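Local atomic coordinates of protein ApaG (Shewanella oneidensis, PDB entry 1TZA), a protein that is of unknown function but belongs to the ApaG family, whose domain has an immunoglobulin-like beta-sandwich fold of the E-set group. Residues N6-E11 with I36-E41; V12-I17 with F117-P122; F30-T35 with Y83-V88; E41-L46 with I75-A80. One frame throughout, in Å; residues are numbered along the deposited sequence.

Contact 1 (N6-E11 with I36-E41); sequences NSIRVE and IINLGE
R9 and I37 form the hydrogen-bonded pair at this end of an antiparallel hairpin. R9 N donates to I37 O at 3.0 Å, and I37 N donates to R9 O at 2.9 Å. Beyond the last paired residues the chain turns away, yet L39 N reaches S7 O at 2.7 Å, with a bent N-H...O angle of 142°. The tight side is the face that carries I8 and I36. There I8 CG2 meets I36 CG2 at 3.5 Å, each anti to the N of its own residue. The other face is looser and more open to solvent. R9 bends at chi3 (55°), which lays its guanidinium beside I37 CD1. E11 OE1 sits over that group's centre, a salt bridge of charges only, since no N-H points at the oxygen. N38 OD1 accepts from G40 N at 3.0 Å, an Asx turn. An alanine here has no amide, which takes the acceptor from G40 N and the donor from Q42 O, and the turn would probably be freer to shift. I8 packs on M102, A112 and A44, and I36 on L46 and Y100, all from the facing sheet. I36 and N38 bond through their backbones to strand 79-89.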
loop_
_atom_site.group_PDB
_atom_site.type_symbol
_atom_site.label_atom_id
_atom_site.label_comp_id
_atom_site.label_asym_id
_atom_site.label_seq_id
_atom_site.Cartn_x
_atom_site.Cartn_y
_atom_site.Cartn_z
ATOM N N ASN A 6 27.103 -8.294 10.621
ATOM C CA ASN A 6 27.353 -8.289 9.184
ATOM C C ASN A 6 26.631 -9.408 8.442
ATOM O O ASN A 6 26.524 -9.372 7.219
ATOM C CB ASN A 6 28.855 -8.408 8.889
ATOM C CG ASN A 6 29.627 -7.159 9.259
ATOM O OD1 ASN A 6 29.236 -6.046 8.898
ATOM N ND2 ASN A 6 30.742 -7.338 9.969
ATOM N N SER A 7 26.138 -10.400 9.178
ATOM C CA SER A 7 25.463 -11.541 8.564
ATOM C C SER A 7 24.229 -11.193 7.738
ATOM O O SER A 7 23.828 -11.972 6.875
ATOM C CB SER A 7 25.075 -12.566 9.633
ATOM O OG SER A 7 24.099 -12.045 10.513
ATOM N N ILE A 8 23.635 -10.031 7.984
ATOM C CA ILE A 8 22.439 -9.652 7.244
ATOM C C ILE A 8 22.551 -8.336 6.474
ATOM O O ILE A 8 22.988 -7.323 7.018
ATOM C CB ILE A 8 21.236 -9.571 8.191
ATOM C CG1 ILE A 8 21.110 -10.878 8.967
ATOM C CG2 ILE A 8 19.965 -9.327 7.401
ATOM C CD1 ILE A 8 20.038 -10.854 10.025
ATOM N N ARG A 9 22.148 -8.365 5.204
ATOM C CA ARG A 9 22.179 -7.183 4.348
ATOM C C ARG A 9 20.756 -6.824 3.931
ATOM O O ARG A 9 19.977 -7.695 3.555
ATOM C CB ARG A 9 23.031 -7.444 3.100
ATOM C CG ARG A 9 23.035 -6.280 2.113
ATOM C CD ARG A 9 23.939 -6.535 0.913
ATOM N NE ARG A 9 23.611 -7.778 0.219
ATOM C CZ ARG A 9 23.942 -8.039 -1.042
ATOM N NH1 ARG A 9 24.612 -7.138 -1.753
ATOM N NH2 ARG A 9 23.608 -9.201 -1.597
ATOM N N VAL A 10 20.421 -5.540 3.991
ATOM C CA VAL A 10 19.085 -5.091 3.626
ATOM C C VAL A 10 19.072 -4.216 2.363
ATOM O O VAL A 10 19.776 -3.213 2.279
ATOM C CB VAL A 10 18.432 -4.323 4.803
ATOM C CG1 VAL A 10 16.997 -3.974 4.467
ATOM C CG2 VAL A 10 18.488 -5.167 6.071
ATOM N N GLU A 11 18.270 -4.615 1.382
ATOM C CA GLU A 11 18.140 -3.884 0.124
ATOM C C GLU A 11 16.692 -3.430 -0.020
ATOM O O GLU A 11 15.768 -4.139 0.373
ATOM C CB GLU A 11 18.544 -4.781 -1.047
ATOM C CG GLU A 11 19.984 -5.290 -0.941
ATOM C CD GLU A 11 20.397 -6.187 -2.102
ATOM O OE1 GLU A 11 21.606 -6.492 -2.221
ATOM O OE2 GLU A 11 19.521 -6.595 -2.892
ATOM N N ILE A 36 15.713 -8.901 2.661
ATOM C CA ILE A 36 16.594 -9.157 3.783
ATOM C C ILE A 36 17.382 -10.429 3.499
ATOM O O ILE A 36 16.852 -11.540 3.575
ATOM C CB ILE A 36 15.754 -9.295 5.058
ATOM C CG1 ILE A 36 14.954 -8.003 5.265
ATOM C CG2 ILE A 36 16.637 -9.555 6.247
ATOM C CD1 ILE A 36 13.646 -8.193 5.997
ATOM N N ILE A 37 18.652 -10.256 3.156
ATOM C CA ILE A 37 19.522 -11.378 2.824
ATOM C C ILE A 37 20.354 -11.856 4.006
ATOM O O ILE A 37 21.050 -11.069 4.656
ATOM C CB ILE A 37 20.486 -11.003 1.682
ATOM C CG1 ILE A 37 19.712 -10.337 0.545
ATOM C CG2 ILE A 37 21.186 -12.250 1.153
ATOM C CD1 ILE A 37 20.606 -9.782 -0.544
ATOM N N ASN A 38 20.270 -13.153 4.286
ATOM C CA ASN A 38 21.041 -13.739 5.370
ATOM C C ASN A 38 22.257 -14.429 4.772
ATOM O O ASN A 38 22.166 -15.545 4.252
ATOM C CB ASN A 38 20.193 -14.737 6.153
ATOM C CG ASN A 38 20.999 -15.525 7.156
ATOM O OD1 ASN A 38 21.965 -15.024 7.731
ATOM N ND2 ASN A 38 20.596 -16.765 7.388
ATOM N N LEU A 39 23.394 -13.742 4.844
ATOM C CA LEU A 39 24.650 -14.245 4.316
ATOM C C LEU A 39 25.382 -15.065 5.377
ATOM O O LEU A 39 26.481 -15.569 5.137
ATOM C CB LEU A 39 25.521 -13.072 3.860
ATOM C CG LEU A 39 24.905 -12.182 2.776
ATOM C CD1 LEU A 39 25.782 -10.970 2.527
ATOM C CD2 LEU A 39 24.736 -12.991 1.496
ATOM N N GLY A 40 24.761 -15.200 6.547
ATOM C CA GLY A 40 25.364 -15.961 7.628
ATOM C C GLY A 40 25.396 -17.457 7.365
ATOM O O GLY A 40 24.833 -17.942 6.384
ATOM N N GLU A 41 26.058 -18.198 8.245
ATOM C CA GLU A 41 26.154 -19.643 8.093
ATOM C C GLU A 41 25.123 -20.297 9.005
ATOM O O GLU A 41 25.137 -21.506 9.217
ATOM C CB GLU A 41 27.562 -20.119 8.474
ATOM C CG GLU A 41 27.715 -20.580 9.929
ATOM C CD GLU A 41 27.552 -19.465 10.956
ATOM O OE1 GLU A 41 27.592 -19.774 12.167
ATOM O OE2 GLU A 41 27.391 -18.287 10.563
#

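Contact 2 (V12-I17 with F117-P122); sequences VKTEYI and FRLATP
Y16 holds CG anti to its backbone N (chi1 172°), and T121 turns CG2 to the side of its own N, anti to the carbonyl carbon. With these torsions the two side chains run side by side. T121 CG2 rests over the centre of the Y16 ring, 3.4 Å from the centroid and 2° off the normal, a CH-pi contact. P122 CD approaches the same ring obliquely, 3.7 Å from Y16 CD2. At the far end V12 lies across F117 at about a right angle. V12 CG2 stands over the middle of the F117 ring, 3.9 Å from its centroid, while V12 CG1 touches F117 CD2. Strands 8-19 and 109-120 belong to the two facing sheets of the beta sandwich. Here they run nearly parallel, 15° apart, along one margin of it. Side chains and waters join them in place of a backbone ladder. T14 works in the middle with both branches. T14 CG2 packs 3.7 Å from L119 CD2, and T14 OG1 bonds to two waters. One water donates to A120 O and the other, 3.0 Å away, to R118 O. F117 and L119 lean on M96, and the Y16 ring meets that of F30.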
loop_
_atom_site.group_PDB
_atom_site.type_symbol
_atom_site.label_atom_id
_atom_site.label_comp_id
_atom_site.label_asym_id
_atom_site.label_seq_id
_atom_site.Cartn_x
_atom_site.Cartn_y
_atom_site.Cartn_z
ATOM N N VAL A 12 16.480 -2.251 -0.584
ATOM C CA VAL A 12 15.122 -1.749 -0.694
ATOM C C VAL A 12 14.822 -0.923 -1.931
ATOM O O VAL A 12 15.655 -0.140 -2.400
ATOM C CB VAL A 12 14.778 -0.889 0.549
ATOM C CG1 VAL A 12 15.810 0.194 0.711
ATOM C CG2 VAL A 12 13.391 -0.262 0.413
ATOM N N LYS A 13 13.618 -1.114 -2.459
ATOM C CA LYS A 13 13.144 -0.343 -3.596
ATOM C C LYS A 13 11.767 0.203 -3.190
ATOM O O LYS A 13 11.067 -0.399 -2.366
ATOM C CB LYS A 13 13.071 -1.215 -4.861
ATOM C CG LYS A 13 12.413 -2.576 -4.690
ATOM C CD LYS A 13 12.542 -3.403 -5.975
ATOM C CE LYS A 13 11.961 -4.816 -5.819
ATOM N NZ LYS A 13 12.192 -5.652 -7.042
ATOM N N THR A 14 11.392 1.356 -3.732
ATOM C CA THR A 14 10.116 1.964 -3.376
ATOM C C THR A 14 9.313 2.387 -4.587
ATOM O O THR A 14 9.824 2.427 -5.706
ATOM C CB THR A 14 10.318 3.205 -2.510
ATOM O OG1 THR A 14 11.037 4.184 -3.268
ATOM C CG2 THR A 14 11.084 2.861 -1.251
ATOM N N GLU A 15 8.054 2.738 -4.345
ATOM C CA GLU A 15 7.163 3.135 -5.420
ATOM C C GLU A 15 6.028 4.033 -4.929
ATOM O O GLU A 15 5.426 3.782 -3.871
ATOM C CB GLU A 15 6.591 1.878 -6.057
ATOM C CG GLU A 15 5.755 2.106 -7.288
ATOM C CD GLU A 15 5.201 0.804 -7.816
ATOM O OE1 GLU A 15 6.009 -0.113 -8.084
ATOM O OE2 GLU A 15 3.967 0.692 -7.956
ATOM N N TYR A 16 5.750 5.093 -5.682
ATOM C CA TYR A 16 4.674 5.993 -5.312
ATOM C C TYR A 16 3.415 5.345 -5.839
ATOM O O TYR A 16 3.270 5.140 -7.045
ATOM C CB TYR A 16 4.855 7.368 -5.950
ATOM C CG TYR A 16 3.660 8.274 -5.761
ATOM C CD1 TYR A 16 3.126 8.499 -4.495
ATOM C CD2 TYR A 16 3.067 8.917 -6.848
ATOM C CE1 TYR A 16 2.027 9.342 -4.309
ATOM C CE2 TYR A 16 1.967 9.767 -6.676
ATOM C CZ TYR A 16 1.453 9.972 -5.401
ATOM O OH TYR A 16 0.364 10.792 -5.219
ATOM N N ILE A 17 2.501 5.014 -4.942
ATOM C CA ILE A 17 1.281 4.368 -5.372
ATOM C C ILE A 17 0.170 5.326 -5.779
ATOM O O ILE A 17 -0.199 5.384 -6.949
ATOM C CB ILE A 17 0.768 3.410 -4.285
ATOM C CG1 ILE A 17 1.892 2.443 -3.897
ATOM C CG2 ILE A 17 -0.439 2.643 -4.792
ATOM C CD1 ILE A 17 2.498 1.685 -5.090
ATOM N N PHE A 117 16.528 5.452 3.023
ATOM C CA PHE A 117 16.128 5.427 1.625
ATOM C C PHE A 117 14.991 6.438 1.465
ATOM O O PHE A 117 14.253 6.717 2.410
ATOM C CB PHE A 117 15.691 4.008 1.193
ATOM C CG PHE A 117 14.547 3.440 1.993
ATOM C CD1 PHE A 117 13.223 3.738 1.659
ATOM C CD2 PHE A 117 14.791 2.594 3.070
ATOM C CE1 PHE A 117 12.149 3.195 2.393
ATOM C CE2 PHE A 117 13.729 2.047 3.812
ATOM C CZ PHE A 117 12.405 2.351 3.467
ATOM N N ARG A 118 14.867 6.983 0.263
ATOM C CA ARG A 118 13.874 7.999 -0.036
ATOM C C ARG A 118 12.523 7.497 -0.489
ATOM O O ARG A 118 12.361 6.344 -0.890
ATOM C CB ARG A 118 14.418 8.928 -1.119
ATOM C CG ARG A 118 15.097 8.168 -2.258
ATOM C CD ARG A 118 14.280 8.112 -3.542
ATOM N NE ARG A 118 14.315 9.378 -4.263
ATOM C CZ ARG A 118 14.237 9.485 -5.585
ATOM N NH1 ARG A 118 14.123 8.397 -6.334
ATOM N NH2 ARG A 118 14.279 10.681 -6.161
ATOM N N LEU A 119 11.556 8.400 -0.407
ATOM C CA LEU A 119 10.199 8.162 -0.854
ATOM C C LEU A 119 9.953 9.438 -1.647
ATOM O O LEU A 119 10.070 10.529 -1.108
ATOM C CB LEU A 119 9.238 8.059 0.336
ATOM C CG LEU A 119 9.398 6.828 1.239
ATOM C CD1 LEU A 119 8.409 6.880 2.400
ATOM C CD2 LEU A 119 9.177 5.576 0.420
ATOM N N ALA A 120 9.658 9.317 -2.931
ATOM C CA ALA A 120 9.425 10.514 -3.717
ATOM C C ALA A 120 8.492 10.265 -4.883
ATOM O O ALA A 120 8.567 9.224 -5.546
ATOM C CB ALA A 120 10.766 11.089 -4.217
ATOM N N THR A 121 7.598 11.220 -5.124
ATOM C CA THR A 121 6.673 11.102 -6.233
ATOM C C THR A 121 7.539 11.302 -7.458
ATOM O O THR A 121 8.413 12.157 -7.464
ATOM C CB THR A 121 5.574 12.175 -6.176
ATOM O OG1 THR A 121 6.164 13.465 -5.952
ATOM C CG2 THR A 121 4.587 11.854 -5.056
ATOM N N PRO A 122 7.315 10.515 -8.514
ATOM C CA PRO A 122 8.141 10.672 -9.716
ATOM C C PRO A 122 8.273 12.100 -10.255
ATOM O O PRO A 122 7.320 12.891 -10.217
ATOM C CB PRO A 122 7.477 9.727 -10.717
ATOM C CG PRO A 122 6.024 9.707 -10.258
ATOM C CD PRO A 122 6.178 9.612 -8.762
HETATM O O HOH W 1 9.588 6.399 -4.773
HETATM O O HOH W 2 14.039 4.414 -2.505
#

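Contact 3 (F30-T35 with Y83-V88); sequences FSYTIT and YTSGTV
T33 OG1 and T84 OG1 make the shortest direct polar bond between the two segments, 2.7 Å, and either hydroxyl could be the donor. They lie across a non-hydrogen-bonded pair of an antiparallel ladder. This ladder joins strands 28-38 and 79-89 in the three-stranded sheet of the sandwich. Within 30-35 and 83-88 six backbone bonds hold it, two each at F30 with T87, Y32 with S85 and I34 with Y83. Between them S31 faces G86 with the CA atoms only 3.9 Å apart. A CB on G86 would run into F30 O. The opposite face, with Y32, I34 and Y83, turns to the interior. Y32 puts CG between its N and its carbonyl carbon (chi1 56°), which swings the ring across the neighbouring strand. One ring face then covers the S85-G86 peptide, with G86 N 3.7 Å above the plane. Y83 runs alongside I34, and its CE2 lies 3.5 Å from I34 CB. W51, M96 and Y100 of the facing sheet pack against this layer, and the Y83 hydroxyl bonds to that of Y100. S85 OG bonds to E18 of the second subunit, so the strand also takes part in the dimer. Between the two tyrosines one water bridges the hydroxyls, 2.8 Å from Y32 OH and 2.7 Å from Y83 OH, and it sits in the plane of the Y32 ring.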
loop_
_atom_site.group_PDB
_atom_site.type_symbol
_atom_site.label_atom_id
_atom_site.label_comp_id
_atom_site.label_asym_id
_atom_site.label_seq_id
_atom_site.Cartn_x
_atom_site.Cartn_y
_atom_site.Cartn_z
ATOM N N PHE A 30 2.827 5.376 -0.407
ATOM C CA PHE A 30 4.018 4.751 -0.968
ATOM C C PHE A 30 4.081 3.285 -0.572
ATOM O O PHE A 30 3.557 2.886 0.461
ATOM C CB PHE A 30 5.286 5.421 -0.423
ATOM C CG PHE A 30 5.572 6.772 -1.014
ATOM C CD1 PHE A 30 6.232 6.882 -2.244
ATOM C CD2 PHE A 30 5.222 7.938 -0.328
ATOM C CE1 PHE A 30 6.541 8.139 -2.781
ATOM C CE2 PHE A 30 5.525 9.197 -0.854
ATOM C CZ PHE A 30 6.189 9.297 -2.083
ATOM N N SER A 31 4.726 2.484 -1.400
ATOM C CA SER A 31 4.924 1.089 -1.075
ATOM C C SER A 31 6.434 0.926 -1.051
ATOM O O SER A 31 7.156 1.662 -1.741
ATOM C CB SER A 31 4.346 0.163 -2.150
ATOM O OG SER A 31 5.101 0.216 -3.354
ATOM N N TYR A 32 6.910 -0.003 -0.228
ATOM C CA TYR A 32 8.330 -0.308 -0.175
ATOM C C TYR A 32 8.483 -1.827 -0.107
ATOM O O TYR A 32 7.726 -2.514 0.589
ATOM C CB TYR A 32 9.029 0.390 1.010
ATOM C CG TYR A 32 8.463 0.108 2.384
ATOM C CD1 TYR A 32 8.698 -1.103 3.025
ATOM C CD2 TYR A 32 7.712 1.071 3.050
ATOM C CE1 TYR A 32 8.202 -1.347 4.302
ATOM C CE2 TYR A 32 7.215 0.847 4.313
ATOM C CZ TYR A 32 7.462 -0.365 4.940
ATOM O OH TYR A 32 6.970 -0.587 6.204
ATOM N N THR A 33 9.436 -2.339 -0.878
ATOM C CA THR A 33 9.713 -3.769 -0.932
ATOM C C THR A 33 11.112 -3.991 -0.378
ATOM O O THR A 33 12.106 -3.588 -0.981
ATOM C CB THR A 33 9.630 -4.291 -2.380
ATOM O OG1 THR A 33 8.314 -4.049 -2.898
ATOM C CG2 THR A 33 9.921 -5.795 -2.425
ATOM N N ILE A 34 11.171 -4.620 0.790
ATOM C CA ILE A 34 12.425 -4.881 1.474
ATOM C C ILE A 34 12.910 -6.297 1.193
ATOM O O ILE A 34 12.123 -7.242 1.155
ATOM C CB ILE A 34 12.263 -4.728 3.016
ATOM C CG1 ILE A 34 11.468 -3.461 3.352
ATOM C CG2 ILE A 34 13.633 -4.669 3.690
ATOM C CD1 ILE A 34 12.171 -2.161 3.046
ATOM N N THR A 35 14.212 -6.430 0.983
ATOM C CA THR A 35 14.827 -7.731 0.754
ATOM C C THR A 35 15.855 -7.853 1.862
ATOM O O THR A 35 16.736 -7.001 2.003
ATOM C CB THR A 35 15.534 -7.820 -0.608
ATOM O OG1 THR A 35 14.564 -7.693 -1.659
ATOM C CG2 THR A 35 16.252 -9.170 -0.748
ATOM N N TYR A 83 9.514 -8.868 1.210
ATOM C CA TYR A 83 8.175 -8.516 1.652
ATOM C C TYR A 83 7.870 -7.084 1.237
ATOM O O TYR A 83 8.774 -6.277 0.990
ATOM C CB TYR A 83 8.048 -8.675 3.167
ATOM C CG TYR A 83 8.481 -7.484 3.978
ATOM C CD1 TYR A 83 7.587 -6.443 4.253
ATOM C CD2 TYR A 83 9.763 -7.414 4.519
ATOM C CE1 TYR A 83 7.956 -5.370 5.057
ATOM C CE2 TYR A 83 10.146 -6.342 5.319
ATOM C CZ TYR A 83 9.237 -5.328 5.588
ATOM O OH TYR A 83 9.600 -4.283 6.398
ATOM N N THR A 84 6.587 -6.772 1.159
ATOM C CA THR A 84 6.181 -5.447 0.765
ATOM C C THR A 84 5.184 -4.870 1.754
ATOM O O THR A 84 4.306 -5.573 2.250
ATOM C CB THR A 84 5.552 -5.482 -0.639
ATOM O OG1 THR A 84 6.579 -5.747 -1.608
ATOM C CG2 THR A 84 4.845 -4.156 -0.960
ATOM N N SER A 85 5.348 -3.588 2.053
ATOM C CA SER A 85 4.447 -2.880 2.945
ATOM C C SER A 85 4.340 -1.469 2.382
ATOM O O SER A 85 4.638 -1.259 1.220
ATOM C CB SER A 85 4.988 -2.846 4.370
ATOM O OG SER A 85 4.023 -2.275 5.243
ATOM N N GLY A 86 3.921 -0.506 3.188
ATOM C CA GLY A 86 3.801 0.844 2.678
ATOM C C GLY A 86 3.624 1.882 3.767
ATOM O O GLY A 86 3.574 1.558 4.953
ATOM N N THR A 87 3.530 3.141 3.362
ATOM C CA THR A 87 3.342 4.211 4.322
ATOM C C THR A 87 2.753 5.417 3.618
ATOM O O THR A 87 2.909 5.567 2.405
ATOM C CB THR A 87 4.673 4.626 4.968
ATOM O OG1 THR A 87 4.410 5.544 6.034
ATOM C CG2 THR A 87 5.575 5.299 3.946
ATOM N N VAL A 88 2.077 6.271 4.385
ATOM C CA VAL A 88 1.461 7.479 3.845
ATOM C C VAL A 88 2.181 8.718 4.367
ATOM O O VAL A 88 2.278 8.910 5.573
ATOM C CB VAL A 88 -0.027 7.583 4.257
ATOM C CG1 VAL A 88 -0.586 8.938 3.834
ATOM C CG2 VAL A 88 -0.828 6.469 3.612
HETATM O O HOH W 3 7.800 -2.776 7.667
#

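Contact 4 (E41-L46 with I75-A80); sequences EQAAKL and IPPNTA
A short antiparallel bridge at the start of strand 44-55 pairs A44 with I75, the last residue of strand 74-75. Both backbone bonds of the pair are well formed. I75 N donates to A44 O at 2.7 Å with an angle of 170°, and A44 N donates to I75 O at 2.9 Å with an angle of 165°. A43 CA makes a CA-H...O contact with I75 O at 3.4 Å. Past this pair the ladder stops. P76 and P77 follow, and neither has an N-H to give, which probably helps to end it. This is where the chain leaves one sheet of the sandwich for the other. Residues 76-78 carry it over, and strand 79-89 begins beyond them. On the way P77 lays its ring against the E41-Q42 peptide. P77 CG does the touching, 3.4 Å from Q42 N and 3.5 Å from E41 C, while P77 CD lies 3.8 Å from A43 N. Replacing P77 by a glycine would probably open a gap beside this peptide and let the crossing flex more. T79 OG1 donates to P77 O at 3.0 Å, a bond that ties the corner to itself. I75 packs on I36 of the other sheet, and A44 packs on M102. The side chain of N38 reaches in as well, with ND2 bonded to Q42 O and more weakly to I75 O and P76 O.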
loop_
_atom_site.group_PDB
_atom_site.type_symbol
_atom_site.label_atom_id
_atom_site.label_comp_id
_atom_site.label_asym_id
_atom_site.label_seq_id
_atom_site.Cartn_x
_atom_site.Cartn_y
_atom_site.Cartn_z
ATOM N N GLU A 41 26.058 -18.198 8.245
ATOM C CA GLU A 41 26.154 -19.643 8.093
ATOM C C GLU A 41 25.123 -20.297 9.005
ATOM O O GLU A 41 25.137 -21.506 9.217
ATOM C CB GLU A 41 27.562 -20.119 8.474
ATOM C CG GLU A 41 27.715 -20.580 9.929
ATOM C CD GLU A 41 27.552 -19.465 10.956
ATOM O OE1 GLU A 41 27.592 -19.774 12.167
ATOM O OE2 GLU A 41 27.391 -18.287 10.563
ATOM N N GLN A 42 24.220 -19.480 9.527
ATOM C CA GLN A 42 23.195 -19.947 10.451
ATOM C C GLN A 42 21.885 -19.192 10.218
ATOM O O GLN A 42 21.897 -18.039 9.795
ATOM C CB GLN A 42 23.720 -19.725 11.866
ATOM C CG GLN A 42 22.743 -19.844 13.008
ATOM C CD GLN A 42 23.456 -19.624 14.339
ATOM O OE1 GLN A 42 24.301 -18.728 14.460
ATOM N NE2 GLN A 42 23.125 -20.440 15.340
ATOM N N ALA A 43 20.758 -19.845 10.482
ATOM C CA ALA A 43 19.456 -19.216 10.281
ATOM C C ALA A 43 19.280 -17.998 11.182
ATOM O O ALA A 43 19.818 -17.950 12.289
ATOM C CB ALA A 43 18.335 -20.226 10.535
ATOM N N ALA A 44 18.527 -17.017 10.693
ATOM C CA ALA A 44 18.260 -15.790 11.441
ATOM C C ALA A 44 16.769 -15.462 11.373
ATOM O O ALA A 44 16.165 -15.464 10.295
ATOM C CB ALA A 44 19.079 -14.637 10.873
ATOM N N LYS A 45 16.187 -15.182 12.533
ATOM C CA LYS A 45 14.774 -14.873 12.629
ATOM C C LYS A 45 14.524 -13.400 12.918
ATOM O O LYS A 45 15.061 -12.839 13.880
ATOM C CB LYS A 45 14.151 -15.731 13.723
ATOM C CG LYS A 45 12.656 -15.586 13.895
ATOM C CD LYS A 45 12.200 -16.504 15.014
ATOM C CE LYS A 45 10.724 -16.392 15.260
ATOM N NZ LYS A 45 10.325 -17.230 16.421
ATOM N N LEU A 46 13.701 -12.780 12.077
ATOM C CA LEU A 46 13.356 -11.368 12.232
ATOM C C LEU A 46 12.227 -11.249 13.253
ATOM O O LEU A 46 11.092 -11.620 12.972
ATOM C CB LEU A 46 12.918 -10.795 10.878
ATOM C CG LEU A 46 12.764 -9.276 10.756
ATOM C CD1 LEU A 46 12.745 -8.876 9.280
ATOM C CD2 LEU A 46 11.500 -8.832 11.473
ATOM N N ILE A 75 14.957 -16.731 8.282
ATOM C CA ILE A 75 15.701 -16.697 7.031
ATOM C C ILE A 75 16.915 -17.601 7.164
ATOM O O ILE A 75 17.851 -17.295 7.912
ATOM C CB ILE A 75 16.183 -15.267 6.721
ATOM C CG1 ILE A 75 15.037 -14.279 6.944
ATOM C CG2 ILE A 75 16.674 -15.182 5.298
ATOM C CD1 ILE A 75 15.470 -12.833 6.942
ATOM N N PRO A 76 16.922 -18.732 6.441
ATOM C CA PRO A 76 18.077 -19.631 6.543
ATOM C C PRO A 76 19.294 -19.033 5.833
ATOM O O PRO A 76 19.189 -17.999 5.168
ATOM C CB PRO A 76 17.566 -20.915 5.887
ATOM C CG PRO A 76 16.683 -20.398 4.809
ATOM C CD PRO A 76 15.922 -19.256 5.495
ATOM N N PRO A 77 20.466 -19.667 5.970
ATOM C CA PRO A 77 21.669 -19.143 5.311
ATOM C C PRO A 77 21.483 -19.004 3.799
ATOM O O PRO A 77 20.657 -19.692 3.202
ATOM C CB PRO A 77 22.731 -20.181 5.666
ATOM C CG PRO A 77 22.284 -20.657 7.025
ATOM C CD PRO A 77 20.795 -20.821 6.829
ATOM N N ASN A 78 22.238 -18.100 3.184
ATOM C CA ASN A 78 22.159 -17.910 1.739
ATOM C C ASN A 78 20.718 -17.800 1.216
ATOM O O ASN A 78 20.376 -18.400 0.192
ATOM C CB ASN A 78 22.845 -19.082 1.031
ATOM C CG ASN A 78 23.334 -18.719 -0.358
ATOM O OD1 ASN A 78 23.202 -19.499 -1.305
ATOM N ND2 ASN A 78 23.923 -17.530 -0.482
ATOM N N THR A 79 19.872 -17.045 1.909
ATOM C CA THR A 79 18.488 -16.887 1.465
ATOM C C THR A 79 18.081 -15.432 1.569
ATOM O O THR A 79 18.500 -14.735 2.485
ATOM C CB THR A 79 17.506 -17.733 2.314
ATOM O OG1 THR A 79 17.911 -19.109 2.285
ATOM C CG2 THR A 79 16.088 -17.619 1.761
ATOM N N ALA A 80 17.265 -14.986 0.620
ATOM C CA ALA A 80 16.783 -13.615 0.574
ATOM C C ALA A 80 15.280 -13.587 0.787
ATOM O O ALA A 80 14.534 -14.057 -0.064
ATOM C CB ALA A 80 17.114 -13.003 -0.774
#

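How the contacts relate
From the N terminus, strand 8-19 enters contact 1, then contact 2. Contact 1 closes first, when the hairpin returns along strand 28-38. Contact 3 uses the earlier part of that strand and closes at strand 79-89, so contacts 1 and 3 cross. Contact 4 opens at E41, shared with contact 1, and closes within the span of contact 3. Contact 2 closes last, at strand 109-120, and spans contacts 3 and 4 while crossing contact 1. Contacts 1 and 3 build the three-stranded sheet. Contact 2 joins the edges of the two sheets. Contact 4 pairs two strands of the second sheet, where the chain crosses to strand 79-89. Contacts 2 and 4 lie on opposite sides of the chain's centre, their centres about 27 Å apart.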